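Local atomic coordinates of putative ATP-grasp superfamily protein (Archaeoglobus fulgidus, PDB entry 3DF7), a protein that is of unknown function but, as a putative member of the ATP-grasp superfamily, probably binds ATP. Residues D18-K29 with Y291-L299; Y195-R203 with V276-S284. All blocks are in the same frame, centred on the assembly; numbering follows the deposited sequence.

Interaction 1. Residues D18-K29 with Y291-L299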
ATOM      1  N   ASP A  18     -13.092  -1.052 -11.824  1.00 23.44           N
ATOM      2  CA  ASP A  18     -12.581   0.314 -11.926  1.00 23.56           C
ATOM      3  C   ASP A  18     -12.314   1.008 -10.598  1.00 23.75           C
ATOM      4  O   ASP A  18     -11.347   1.757 -10.473  1.00 22.99           O
ATOM      5  CB  ASP A  18     -13.538   1.183 -12.742  1.00 24.52           C
ATOM      6  CG  ASP A  18     -13.895   0.562 -14.075  1.00 25.67           C
ATOM      7  OD1 ASP A  18     -13.104  -0.256 -14.586  1.00 26.81           O
ATOM      8  OD2 ASP A  18     -14.964   0.901 -14.615  1.00 27.45           O
ATOM      9  N   SER A  19     -13.177   0.770  -9.614  1.00 23.55           N
ATOM     10  CA  SER A  19     -13.025   1.389  -8.302  1.00 23.37           C
ATOM     11  C   SER A  19     -11.640   1.143  -7.719  1.00 22.82           C
ATOM     12  O   SER A  19     -10.996   2.064  -7.210  1.00 22.79           O
ATOM     13  CB  SER A  19     -14.082   0.852  -7.335  1.00 24.24           C
ATOM     14  OG  SER A  19     -13.860   1.351  -6.028  1.00 25.74           O
ATOM     15  N   THR A  20     -11.190  -0.105  -7.789  1.00 21.13           N
ATOM     16  CA  THR A  20      -9.881  -0.485  -7.268  1.00 20.16           C
ATOM     17  C   THR A  20      -8.795  -0.166  -8.286  1.00 17.55           C
ATOM     18  O   THR A  20      -7.679   0.196  -7.921  1.00 16.02           O
ATOM     19  CB  THR A  20      -9.823  -1.999  -6.950  1.00 22.50           C
ATOM     20  OG1 THR A  20     -10.831  -2.326  -5.989  1.00 24.39           O
ATOM     21  CG2 THR A  20      -8.455  -2.382  -6.388  1.00 20.21           C
ATOM     22  N   ALA A  21      -9.136  -0.298  -9.562  1.00 16.62           N
ATOM     23  CA  ALA A  21      -8.188  -0.038 -10.638  1.00 15.30           C
ATOM     24  C   ALA A  21      -7.667   1.394 -10.638  1.00 14.30           C
ATOM     25  O   ALA A  21      -6.500   1.631 -10.955  1.00 13.35           O
ATOM     26  CB  ALA A  21      -8.832  -0.352 -11.983  1.00 17.21           C
ATOM     27  N   VAL A  22      -8.522   2.352 -10.294  1.00 13.43           N
ATOM     28  CA  VAL A  22      -8.095   3.744 -10.299  1.00 12.84           C
ATOM     29  C   VAL A  22      -6.964   3.984  -9.298  1.00 12.51           C
ATOM     30  O   VAL A  22      -6.073   4.802  -9.547  1.00 10.86           O
ATOM     31  CB  VAL A  22      -9.286   4.701 -10.023  1.00 15.74           C
ATOM     32  CG1 VAL A  22      -9.640   4.713  -8.537  1.00 12.76           C
ATOM     33  CG2 VAL A  22      -8.950   6.097 -10.535  1.00 13.87           C
ATOM     34  N   GLU A  23      -6.992   3.266  -8.176  1.00 11.11           N
ATOM     35  CA  GLU A  23      -5.941   3.407  -7.171  1.00 11.72           C
ATOM     36  C   GLU A  23      -4.645   2.779  -7.683  1.00 10.44           C
ATOM     37  O   GLU A  23      -3.568   3.354  -7.536  1.00 10.54           O
ATOM     38  CB  GLU A  23      -6.353   2.741  -5.856  1.00 11.97           C
ATOM     39  CG  GLU A  23      -7.432   3.499  -5.093  1.00 15.39           C
ATOM     40  CD  GLU A  23      -7.731   2.878  -3.740  1.00 16.36           C
ATOM     41  OE1 GLU A  23      -6.796   2.740  -2.925  1.00 17.27           O
ATOM     42  OE2 GLU A  23      -8.903   2.529  -3.496  1.00 20.28           O
ATOM     43  N   GLY A  24      -4.753   1.597  -8.282  1.00  9.93           N
ATOM     44  CA  GLY A  24      -3.568   0.942  -8.814  1.00  8.44           C
ATOM     45  C   GLY A  24      -2.923   1.780  -9.908  1.00  8.78           C
ATOM     46  O   GLY A  24      -1.697   1.931  -9.954  1.00  9.89           O
ATOM     47  N   LEU A  25      -3.747   2.323 -10.797  1.00  6.65           N
ATOM     48  CA  LEU A  25      -3.247   3.152 -11.887  1.00  8.02           C
ATOM     49  C   LEU A  25      -2.523   4.378 -11.335  1.00  7.64           C
ATOM     50  O   LEU A  25      -1.478   4.772 -11.844  1.00  5.93           O
ATOM     51  CB  LEU A  25      -4.400   3.596 -12.790  1.00  8.27           C
ATOM     52  CG  LEU A  25      -4.036   4.581 -13.904  1.00  8.91           C
ATOM     53  CD1 LEU A  25      -2.979   3.971 -14.826  1.00 10.16           C
ATOM     54  CD2 LEU A  25      -5.287   4.939 -14.691  1.00  8.00           C
ATOM     55  N   ALA A  26      -3.092   4.975 -10.293  1.00  8.24           N
ATOM     56  CA  ALA A  26      -2.501   6.153  -9.667  1.00  8.03           C
ATOM     57  C   ALA A  26      -1.140   5.813  -9.073  1.00  8.67           C
ATOM     58  O   ALA A  26      -0.176   6.575  -9.210  1.00  8.26           O
ATOM     59  CB  ALA A  26      -3.431   6.688  -8.584  1.00  7.14           C
HETATM   60  N   MSE A  27      -1.053   4.664  -8.415  1.00  9.15           N
HETATM   61  CA  MSE A  27       0.208   4.254  -7.825  1.00  7.78           C
HETATM   62  C   MSE A  27       1.252   3.967  -8.897  1.00  9.17           C
HETATM   63  O   MSE A  27       2.418   4.320  -8.736  1.00  7.24           O
HETATM   64  CB  MSE A  27       0.026   3.015  -6.939  1.00  9.83           C
HETATM   65  CG  MSE A  27      -0.599   3.314  -5.579  1.00 11.69           C
HETATM   66 SE   MSE A  27      -0.627   1.771  -4.402  1.00 18.40          SE
HETATM   67  CE  MSE A  27      -2.389   1.129  -4.838  1.00 15.25           C
ATOM     68  N   PHE A  28       0.845   3.313  -9.983  1.00  7.99           N
ATOM     69  CA  PHE A  28       1.794   3.010 -11.054  1.00  7.11           C
ATOM     70  C   PHE A  28       2.329   4.304 -11.665  1.00  7.91           C
ATOM     71  O   PHE A  28       3.532   4.450 -11.885  1.00  7.51           O
ATOM     72  CB  PHE A  28       1.137   2.174 -12.159  1.00  7.06           C
ATOM     73  CG  PHE A  28       2.088   1.765 -13.253  1.00  9.54           C
ATOM     74  CD1 PHE A  28       2.915   0.657 -13.099  1.00  8.81           C
ATOM     75  CD2 PHE A  28       2.179   2.509 -14.425  1.00  9.68           C
ATOM     76  CE1 PHE A  28       3.821   0.293 -14.097  1.00 10.87           C
ATOM     77  CE2 PHE A  28       3.085   2.156 -15.433  1.00 11.88           C
ATOM     78  CZ  PHE A  28       3.906   1.044 -15.265  1.00  9.55           C
ATOM     79  N   LYS A  29       1.426   5.239 -11.951  1.00  7.66           N
ATOM     80  CA  LYS A  29       1.817   6.523 -12.530  1.00  9.21           C
ATOM     81  C   LYS A  29       2.795   7.223 -11.589  1.00  9.18           C
ATOM     82  O   LYS A  29       3.854   7.701 -12.007  1.00  8.44           O
ATOM     83  CB  LYS A  29       0.576   7.402 -12.745  1.00 10.53           C
ATOM     84  CG  LYS A  29       0.860   8.768 -13.363  1.00 13.84           C
ATOM     85  CD  LYS A  29      -0.396   9.636 -13.362  1.00 18.08           C
ATOM     86  CE  LYS A  29      -0.199  10.934 -14.130  1.00 21.46           C
ATOM     87  NZ  LYS A  29       1.013  11.677 -13.686  1.00 24.42           N
ATOM     88  N   TYR A 291      -6.362  13.076 -11.090  1.00 11.12           N
ATOM     89  CA  TYR A 291      -4.952  12.759 -11.260  1.00 10.78           C
ATOM     90  C   TYR A 291      -4.944  11.667 -12.334  1.00 10.28           C
ATOM     91  O   TYR A 291      -4.144  11.704 -13.267  1.00 12.21           O
ATOM     92  CB  TYR A 291      -4.377  12.237  -9.942  1.00 10.16           C
ATOM     93  CG  TYR A 291      -2.961  11.696 -10.027  1.00 10.32           C
ATOM     94  CD1 TYR A 291      -1.911  12.492 -10.479  1.00 12.27           C
ATOM     95  CD2 TYR A 291      -2.674  10.389  -9.628  1.00 11.38           C
ATOM     96  CE1 TYR A 291      -0.601  12.002 -10.528  1.00 14.14           C
ATOM     97  CE2 TYR A 291      -1.377   9.886  -9.673  1.00 12.22           C
ATOM     98  CZ  TYR A 291      -0.342  10.698 -10.121  1.00 14.79           C
ATOM     99  OH  TYR A 291       0.948  10.218 -10.145  1.00 13.93           O
ATOM    100  N   VAL A 292      -5.850  10.702 -12.183  1.00  9.89           N
ATOM    101  CA  VAL A 292      -6.015   9.603 -13.137  1.00 10.03           C
ATOM    102  C   VAL A 292      -7.469   9.156 -13.109  1.00 11.56           C
ATOM    103  O   VAL A 292      -8.183   9.402 -12.133  1.00 11.38           O
ATOM    104  CB  VAL A 292      -5.130   8.359 -12.813  1.00 10.71           C
ATOM    105  CG1 VAL A 292      -3.658   8.724 -12.918  1.00 12.73           C
ATOM    106  CG2 VAL A 292      -5.464   7.811 -11.429  1.00  9.69           C
ATOM    107  N   SER A 293      -7.908   8.503 -14.181  1.00 11.77           N
ATOM    108  CA  SER A 293      -9.281   8.017 -14.272  1.00 12.82           C
ATOM    109  C   SER A 293      -9.315   6.602 -14.842  1.00 13.51           C
ATOM    110  O   SER A 293      -8.429   6.205 -15.596  1.00 11.38           O
ATOM    111  CB  SER A 293     -10.112   8.920 -15.193  1.00 11.86           C
ATOM    112  OG  SER A 293     -10.040  10.284 -14.815  1.00 15.37           O
ATOM    113  N   VAL A 294     -10.341   5.850 -14.456  1.00 13.33           N
ATOM    114  CA  VAL A 294     -10.573   4.501 -14.954  1.00 14.72           C
ATOM    115  C   VAL A 294     -12.090   4.376 -15.017  1.00 16.40           C
ATOM    116  O   VAL A 294     -12.761   4.325 -13.986  1.00 16.94           O
ATOM    117  CB  VAL A 294     -10.008   3.411 -14.017  1.00 15.82           C
ATOM    118  CG1 VAL A 294     -10.415   2.029 -14.528  1.00 16.61           C
ATOM    119  CG2 VAL A 294      -8.487   3.505 -13.958  1.00 14.74           C
ATOM    120  N   GLY A 295     -12.631   4.339 -16.228  1.00 17.96           N
ATOM    121  CA  GLY A 295     -14.073   4.256 -16.367  1.00 19.14           C
ATOM    122  C   GLY A 295     -14.659   5.544 -15.820  1.00 18.32           C
ATOM    123  O   GLY A 295     -14.193   6.631 -16.171  1.00 18.45           O
ATOM    124  N   ASP A 296     -15.663   5.432 -14.956  1.00 18.20           N
ATOM    125  CA  ASP A 296     -16.300   6.606 -14.361  1.00 20.62           C
ATOM    126  C   ASP A 296     -15.653   6.991 -13.033  1.00 19.49           C
ATOM    127  O   ASP A 296     -16.090   7.934 -12.374  1.00 19.09           O
ATOM    128  CB  ASP A 296     -17.797   6.353 -14.137  1.00 23.56           C
ATOM    129  CG  ASP A 296     -18.565   6.176 -15.437  1.00 26.28           C
ATOM    130  OD1 ASP A 296     -18.442   7.045 -16.327  1.00 28.31           O
ATOM    131  OD2 ASP A 296     -19.300   5.173 -15.562  1.00 28.83           O
ATOM    132  N   TYR A 297     -14.614   6.260 -12.642  1.00 17.90           N
ATOM    133  CA  TYR A 297     -13.924   6.535 -11.389  1.00 16.47           C
ATOM    134  C   TYR A 297     -12.719   7.445 -11.578  1.00 15.52           C
ATOM    135  O   TYR A 297     -11.965   7.315 -12.544  1.00 14.81           O
ATOM    136  CB  TYR A 297     -13.484   5.224 -10.729  1.00 19.07           C
ATOM    137  CG  TYR A 297     -14.589   4.514  -9.976  1.00 21.87           C
ATOM    138  CD1 TYR A 297     -14.889   4.855  -8.660  1.00 23.15           C
ATOM    139  CD2 TYR A 297     -15.347   3.516 -10.588  1.00 24.54           C
ATOM    140  CE1 TYR A 297     -15.919   4.219  -7.966  1.00 26.17           C
ATOM    141  CE2 TYR A 297     -16.382   2.873  -9.906  1.00 26.34           C
ATOM    142  CZ  TYR A 297     -16.661   3.231  -8.595  1.00 27.13           C
ATOM    143  OH  TYR A 297     -17.681   2.606  -7.913  1.00 30.09           O
ATOM    144  N   THR A 298     -12.548   8.375 -10.647  1.00 13.12           N
ATOM    145  CA  THR A 298     -11.429   9.303 -10.694  1.00 11.61           C
ATOM    146  C   THR A 298     -10.755   9.364  -9.333  1.00 11.48           C
ATOM    147  O   THR A 298     -11.389   9.145  -8.301  1.00 10.78           O
ATOM    148  CB  THR A 298     -11.884  10.732 -11.059  1.00 12.37           C
ATOM    149  OG1 THR A 298     -12.986  11.110 -10.221  1.00 11.64           O
ATOM    150  CG2 THR A 298     -12.297  10.808 -12.521  1.00 12.54           C
ATOM    151  N   LEU A 299      -9.458   9.640  -9.336  1.00  9.91           N
ATOM    152  CA  LEU A 299      -8.726   9.773  -8.090  1.00 10.74           C
ATOM    153  C   LEU A 299      -8.138  11.172  -8.150  1.00  8.89           C
ATOM    154  O   LEU A 299      -7.434  11.517  -9.101  1.00 10.51           O
ATOM    155  CB  LEU A 299      -7.613   8.732  -7.984  1.00 10.63           C
ATOM    156  CG  LEU A 299      -6.958   8.701  -6.598  1.00 12.92           C
ATOM    157  CD1 LEU A 299      -7.941   8.142  -5.575  1.00 13.44           C
ATOM    158  CD2 LEU A 299      -5.707   7.855  -6.638  1.00 15.39           C
TER
HETATM  159  O   HOH W   1     -16.627   2.810 -14.242  1.00 36.91           O
HETATM  160  O   HOH W   2       2.709  11.740 -11.302  1.00 26.07           O
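Two tyrosine rings, Tyr291 and Tyr297, lie against backbone and aliphatic parts of helix 18-29, one near each end of a helix-on-β-hairpin contact. Strands 292-294 and 297-299 form the hairpin, joined by a type II' turn from Val294 to Tyr297; the helix axis runs 148° from the first strand and 32° from the second. At the N-terminal end Ser19 CB stands 3.9 Å from the centroid of the Tyr297 ring, a CH-pi contact over the face, with Ser19 N also on that face. Replacing Tyr297 by an alanine would probably uncover this first helical turn and deprive Lys285 of its cation-pi partner. Between the rings the packing is apolar: Val22 CG2 points in between the two strands and meets Leu299 CB at 3.9 Å, while Leu25 CD2 approaches Val294 CG2 to 3.6 Å. A classic bulge, in which Tyr291 and Val292 both face Leu299, lies at the open end of the hairpin, and Tyr291 lies against the helical turn holding Ala26 and Lys29. Lys29 runs extended as far as CE, which lays CD over the Tyr291 face, 3.8 Å from the centroid; the bend at chi4 (-52°) then turns NZ to a salt bridge with Asp33. One water spans Lys29 NZ and Tyr291 OH. At the turn another water donates to Asp18 OD2 at 2.6 Å and accepts from Asp296 N.

Interaction 2. Residues Y195-R203 with V276-S284; sequences YAGAVVPAR and VRRQMVRKS
The guanidinium of Arg278 has Arg203 CG over one face, 3.4 Å above the plane and offset toward the rim, and Pro201 O at its edge. It closes one end of an antiparallel strand pair, 195-200 with 279-284, inside the large antiparallel sheet of this putative ATP-grasp protein. Arg278 NE donates to Pro201 O at 2.8 Å with an N-H...O angle of 167°, the acceptor lying near the guanidinium plane. The bond from Arg278 NH2 to Ala202 O is longer, 3.2 Å, and reaches that oxygen from above its carbonyl plane. The bend at chi3 (-80°) turns the group onto these two carbonyls just past the cis peptide before Pro201, and NH1 has a salt bridge to Asp305. Arg278 CD meanwhile rests 3.6 Å from Val199 CG1. Along the strands, Ala198 with Val281 and Val200 with Gln279 are hydrogen-bonded pairs; Gly197 with Arg282 and Val199 with Met280 are non-hydrogen-bonded. Gly197 CA and Arg282 CA are only 4.1 Å apart, and a CB on Gly197 would clash with Val281 O. Ala196 and Gly197 form a classic bulge against Ile189 of the next strand. On the face of Val199, selenomethionine Met280 brings CE to 4.1 Å from Val199 CG2. At the far end Lys283 NZ, salt-bridged to Glu23, also donates at 2.8 Å to a water that in turn donates to Tyr195 O.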
ATOM      1  N   TYR A 195     -11.900   2.581   2.291  1.00 32.12           N
ATOM      2  CA  TYR A 195     -11.120   3.807   2.229  1.00 30.69           C
ATOM      3  C   TYR A 195     -11.639   4.699   1.105  1.00 27.46           C
ATOM      4  O   TYR A 195     -11.614   4.314  -0.063  1.00 29.31           O
ATOM      5  CB  TYR A 195      -9.641   3.482   2.004  1.00 35.01           C
ATOM      6  CG  TYR A 195      -8.972   2.803   3.181  1.00 38.57           C
ATOM      7  CD1 TYR A 195      -9.332   1.511   3.570  1.00 40.64           C
ATOM      8  CD2 TYR A 195      -7.982   3.455   3.913  1.00 41.61           C
ATOM      9  CE1 TYR A 195      -8.720   0.889   4.658  1.00 41.91           C
ATOM     10  CE2 TYR A 195      -7.365   2.844   5.001  1.00 42.63           C
ATOM     11  CZ  TYR A 195      -7.737   1.563   5.368  1.00 42.82           C
ATOM     12  OH  TYR A 195      -7.120   0.959   6.439  1.00 43.78           O
ATOM     13  N   ALA A 196     -12.117   5.886   1.468  1.00 22.24           N
ATOM     14  CA  ALA A 196     -12.645   6.838   0.494  1.00 17.73           C
ATOM     15  C   ALA A 196     -11.620   7.925   0.187  1.00 15.76           C
ATOM     16  O   ALA A 196     -11.711   8.607  -0.834  1.00 12.23           O
ATOM     17  CB  ALA A 196     -13.937   7.469   1.019  1.00 18.99           C
ATOM     18  N   GLY A 197     -10.642   8.085   1.070  1.00 12.83           N
ATOM     19  CA  GLY A 197      -9.626   9.093   0.842  1.00 12.79           C
ATOM     20  C   GLY A 197      -8.573   9.118   1.927  1.00 11.90           C
ATOM     21  O   GLY A 197      -8.669   8.384   2.908  1.00 10.87           O
ATOM     22  N   ALA A 198      -7.557   9.955   1.734  1.00  9.10           N
ATOM     23  CA  ALA A 198      -6.483  10.097   2.705  1.00  8.93           C
ATOM     24  C   ALA A 198      -6.067  11.559   2.750  1.00  8.61           C
ATOM     25  O   ALA A 198      -6.287  12.309   1.798  1.00 11.67           O
ATOM     26  CB  ALA A 198      -5.287   9.220   2.317  1.00  8.12           C
ATOM     27  N   VAL A 199      -5.490  11.961   3.874  1.00  8.36           N
ATOM     28  CA  VAL A 199      -5.012  13.324   4.057  1.00  5.83           C
ATOM     29  C   VAL A 199      -3.532  13.178   4.394  1.00  7.55           C
ATOM     30  O   VAL A 199      -3.171  12.493   5.353  1.00  8.90           O
ATOM     31  CB  VAL A 199      -5.762  14.032   5.205  1.00  6.37           C
ATOM     32  CG1 VAL A 199      -5.234  15.445   5.381  1.00  5.70           C
ATOM     33  CG2 VAL A 199      -7.255  14.065   4.903  1.00  8.34           C
ATOM     34  N   VAL A 200      -2.683  13.804   3.582  1.00  5.78           N
ATOM     35  CA  VAL A 200      -1.232  13.727   3.744  1.00  6.53           C
ATOM     36  C   VAL A 200      -0.614  15.124   3.887  1.00  7.40           C
ATOM     37  O   VAL A 200      -0.680  15.928   2.960  1.00  7.17           O
ATOM     38  CB  VAL A 200      -0.593  13.040   2.503  1.00  6.41           C
ATOM     39  CG1 VAL A 200       0.904  12.875   2.696  1.00  5.90           C
ATOM     40  CG2 VAL A 200      -1.262  11.691   2.248  1.00  6.59           C
ATOM     41  N   PRO A 201      -0.004  15.429   5.050  1.00  8.31           N
ATOM     42  CA  PRO A 201       0.136  14.564   6.226  1.00  7.84           C
ATOM     43  C   PRO A 201      -1.123  14.571   7.091  1.00  8.21           C
ATOM     44  O   PRO A 201      -2.001  15.418   6.924  1.00  7.26           O
ATOM     45  CB  PRO A 201       1.338  15.161   6.947  1.00 10.12           C
ATOM     46  CG  PRO A 201       1.145  16.625   6.703  1.00 10.75           C
ATOM     47  CD  PRO A 201       0.773  16.670   5.225  1.00  8.59           C
ATOM     48  N   ALA A 202      -1.198  13.628   8.023  1.00  6.93           N
ATOM     49  CA  ALA A 202      -2.353  13.509   8.901  1.00  8.37           C
ATOM     50  C   ALA A 202      -2.573  14.751   9.755  1.00 10.05           C
ATOM     51  O   ALA A 202      -1.622  15.426  10.158  1.00  9.83           O
ATOM     52  CB  ALA A 202      -2.198  12.285   9.802  1.00  9.08           C
ATOM     53  N   ARG A 203      -3.839  15.044  10.024  1.00  9.29           N
ATOM     54  CA  ARG A 203      -4.203  16.184  10.853  1.00  9.98           C
ATOM     55  C   ARG A 203      -4.287  15.665  12.286  1.00 11.94           C
ATOM     56  O   ARG A 203      -5.373  15.468  12.828  1.00 11.38           O
ATOM     57  CB  ARG A 203      -5.551  16.756  10.390  1.00 12.04           C
ATOM     58  CG  ARG A 203      -5.508  17.284   8.956  1.00 11.27           C
ATOM     59  CD  ARG A 203      -6.893  17.601   8.401  1.00 12.91           C
ATOM     60  NE  ARG A 203      -7.701  16.393   8.246  1.00 11.91           N
ATOM     61  CZ  ARG A 203      -8.927  16.376   7.727  1.00 13.48           C
ATOM     62  NH1 ARG A 203      -9.489  17.504   7.308  1.00 12.07           N
ATOM     63  NH2 ARG A 203      -9.588  15.231   7.623  1.00 12.93           N
ATOM     64  N   VAL A 276       6.060  21.205   2.985  1.00  9.74           N
ATOM     65  CA  VAL A 276       4.899  20.514   3.511  1.00 10.12           C
ATOM     66  C   VAL A 276       3.672  21.295   3.074  1.00 11.27           C
ATOM     67  O   VAL A 276       3.463  22.432   3.490  1.00 11.28           O
ATOM     68  CB  VAL A 276       4.937  20.409   5.049  1.00 11.36           C
ATOM     69  CG1 VAL A 276       3.685  19.686   5.554  1.00 12.59           C
ATOM     70  CG2 VAL A 276       6.187  19.656   5.481  1.00  9.73           C
ATOM     71  N   ARG A 277       2.884  20.675   2.202  1.00 10.66           N
ATOM     72  CA  ARG A 277       1.667  21.273   1.666  1.00 10.10           C
ATOM     73  C   ARG A 277       0.616  20.173   1.747  1.00 10.23           C
ATOM     74  O   ARG A 277       0.517  19.335   0.851  1.00  8.50           O
ATOM     75  CB  ARG A 277       1.902  21.683   0.210  1.00 11.34           C
ATOM     76  CG  ARG A 277       0.772  22.472  -0.453  1.00 11.50           C
ATOM     77  CD  ARG A 277       1.105  22.664  -1.927  1.00 15.07           C
ATOM     78  NE  ARG A 277       2.466  23.175  -2.087  1.00 16.12           N
ATOM     79  CZ  ARG A 277       3.233  22.953  -3.148  1.00 18.24           C
ATOM     80  NH1 ARG A 277       2.775  22.222  -4.157  1.00 16.30           N
ATOM     81  NH2 ARG A 277       4.465  23.447  -3.194  1.00 15.81           N
ATOM     82  N   ARG A 278      -0.158  20.176   2.828  1.00  9.11           N
ATOM     83  CA  ARG A 278      -1.172  19.151   3.043  1.00  9.19           C
ATOM     84  C   ARG A 278      -2.093  18.908   1.852  1.00  8.25           C
ATOM     85  O   ARG A 278      -2.698  19.832   1.299  1.00  8.98           O
ATOM     86  CB  ARG A 278      -1.999  19.473   4.290  1.00  8.06           C
ATOM     87  CG  ARG A 278      -3.045  18.418   4.615  1.00  9.28           C
ATOM     88  CD  ARG A 278      -3.669  18.637   5.997  1.00 12.82           C
ATOM     89  NE  ARG A 278      -2.805  18.142   7.068  1.00 16.98           N
ATOM     90  CZ  ARG A 278      -2.233  18.906   7.992  1.00 16.08           C
ATOM     91  NH1 ARG A 278      -2.423  20.219   7.986  1.00 15.49           N
ATOM     92  NH2 ARG A 278      -1.477  18.355   8.932  1.00 14.92           N
ATOM     93  N   GLN A 279      -2.202  17.639   1.479  1.00  7.43           N
ATOM     94  CA  GLN A 279      -3.025  17.223   0.349  1.00  8.04           C
ATOM     95  C   GLN A 279      -4.140  16.281   0.774  1.00  7.79           C
ATOM     96  O   GLN A 279      -4.028  15.586   1.784  1.00  6.20           O
ATOM     97  CB  GLN A 279      -2.166  16.473  -0.673  1.00  7.90           C
ATOM     98  CG  GLN A 279      -0.996  17.261  -1.216  1.00  7.63           C
ATOM     99  CD  GLN A 279      -1.458  18.436  -2.026  1.00  8.28           C
ATOM    100  OE1 GLN A 279      -1.119  19.586  -1.734  1.00 12.56           O
ATOM    101  NE2 GLN A 279      -2.253  18.161  -3.046  1.00  4.45           N
HETATM  102  N   MSE A 280      -5.220  16.267  -0.000  1.00  6.53           N
HETATM  103  CA  MSE A 280      -6.295  15.325   0.249  1.00  8.32           C
HETATM  104  C   MSE A 280      -6.392  14.459  -0.997  1.00  8.35           C
HETATM  105  O   MSE A 280      -6.544  14.973  -2.107  1.00  7.72           O
HETATM  106  CB  MSE A 280      -7.656  16.001   0.472  1.00  7.33           C
HETATM  107  CG  MSE A 280      -8.797  14.970   0.544  1.00 12.74           C
HETATM  108 SE   MSE A 280     -10.559  15.659   0.944  1.00 19.82          SE
HETATM  109  CE  MSE A 280     -10.466  15.606   2.885  1.00 12.19           C
ATOM    110  N   VAL A 281      -6.277  13.149  -0.818  1.00  8.92           N
ATOM    111  CA  VAL A 281      -6.407  12.226  -1.935  1.00  9.34           C
ATOM    112  C   VAL A 281      -7.813  11.658  -1.776  1.00 10.59           C
ATOM    113  O   VAL A 281      -8.204  11.283  -0.674  1.00 10.11           O
ATOM    114  CB  VAL A 281      -5.375  11.063  -1.851  1.00 10.97           C
ATOM    115  CG1 VAL A 281      -5.580  10.093  -3.014  1.00 10.15           C
ATOM    116  CG2 VAL A 281      -3.954  11.611  -1.880  1.00 11.20           C
ATOM    117  N   ARG A 282      -8.595  11.624  -2.845  1.00 10.91           N
ATOM    118  CA  ARG A 282      -9.932  11.066  -2.711  1.00 11.38           C
ATOM    119  C   ARG A 282     -10.416  10.383  -3.970  1.00 11.68           C
ATOM    120  O   ARG A 282     -10.103  10.799  -5.088  1.00  9.89           O
ATOM    121  CB  ARG A 282     -10.939  12.146  -2.290  1.00 13.97           C
ATOM    122  CG  ARG A 282     -11.247  13.183  -3.352  1.00 13.70           C
ATOM    123  CD  ARG A 282     -12.153  14.292  -2.809  1.00 16.03           C
ATOM    124  NE  ARG A 282     -12.397  15.308  -3.827  1.00 12.88           N
ATOM    125  CZ  ARG A 282     -12.932  16.503  -3.600  1.00 14.89           C
ATOM    126  NH1 ARG A 282     -13.298  16.865  -2.374  1.00 12.37           N
ATOM    127  NH2 ARG A 282     -13.086  17.345  -4.611  1.00 11.81           N
ATOM    128  N   LYS A 283     -11.176   9.315  -3.764  1.00 10.78           N
ATOM    129  CA  LYS A 283     -11.744   8.556  -4.859  1.00 12.54           C
ATOM    130  C   LYS A 283     -13.127   9.148  -5.090  1.00 13.01           C
ATOM    131  O   LYS A 283     -13.878   9.402  -4.141  1.00 10.61           O
ATOM    132  CB  LYS A 283     -11.845   7.079  -4.479  1.00 13.39           C
ATOM    133  CG  LYS A 283     -12.447   6.195  -5.553  1.00 16.82           C
ATOM    134  CD  LYS A 283     -12.597   4.759  -5.064  1.00 17.78           C
ATOM    135  CE  LYS A 283     -11.249   4.153  -4.707  1.00 18.43           C
ATOM    136  NZ  LYS A 283     -11.368   2.735  -4.272  1.00 15.63           N
ATOM    137  N   SER A 284     -13.456   9.386  -6.351  1.00 11.15           N
ATOM    138  CA  SER A 284     -14.742   9.969  -6.685  1.00 12.70           C
ATOM    139  C   SER A 284     -15.223   9.472  -8.034  1.00 12.55           C
ATOM    140  O   SER A 284     -14.568   8.644  -8.678  1.00 11.17           O
ATOM    141  CB  SER A 284     -14.626  11.498  -6.708  1.00 13.90           C
ATOM    142  OG  SER A 284     -13.570  11.921  -7.566  1.00 15.49           O
TER
HETATM  143  O   HOH W   3     -13.079   2.388  -2.134  1.00 31.03           O

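Overall arrangement
From the N terminus, after strand 3-8 and helix 9-12, the chain forms helix 18-35, which the hairpin near the C terminus later packs against: interaction 1 closes a loop with 261 residues between its segments. Interaction 2 is nested within it, strand 194-200 pairing with strand 279-285 after 72 intervening residues. The chain then passes directly from strand 279-285 to strand 292-294 and back along 297-303, which lies beside 279-285 in the same antiparallel sheet. The two contacts, with centres 15 Å apart, meet where Thr298 N probably hydrogen-bonds to Ser284 O at 2.8 Å. Interaction 1 ties helix 18-35 to the sheet edge formed by 292-294 and 297-303; interaction 2 joins two strands within that sheet.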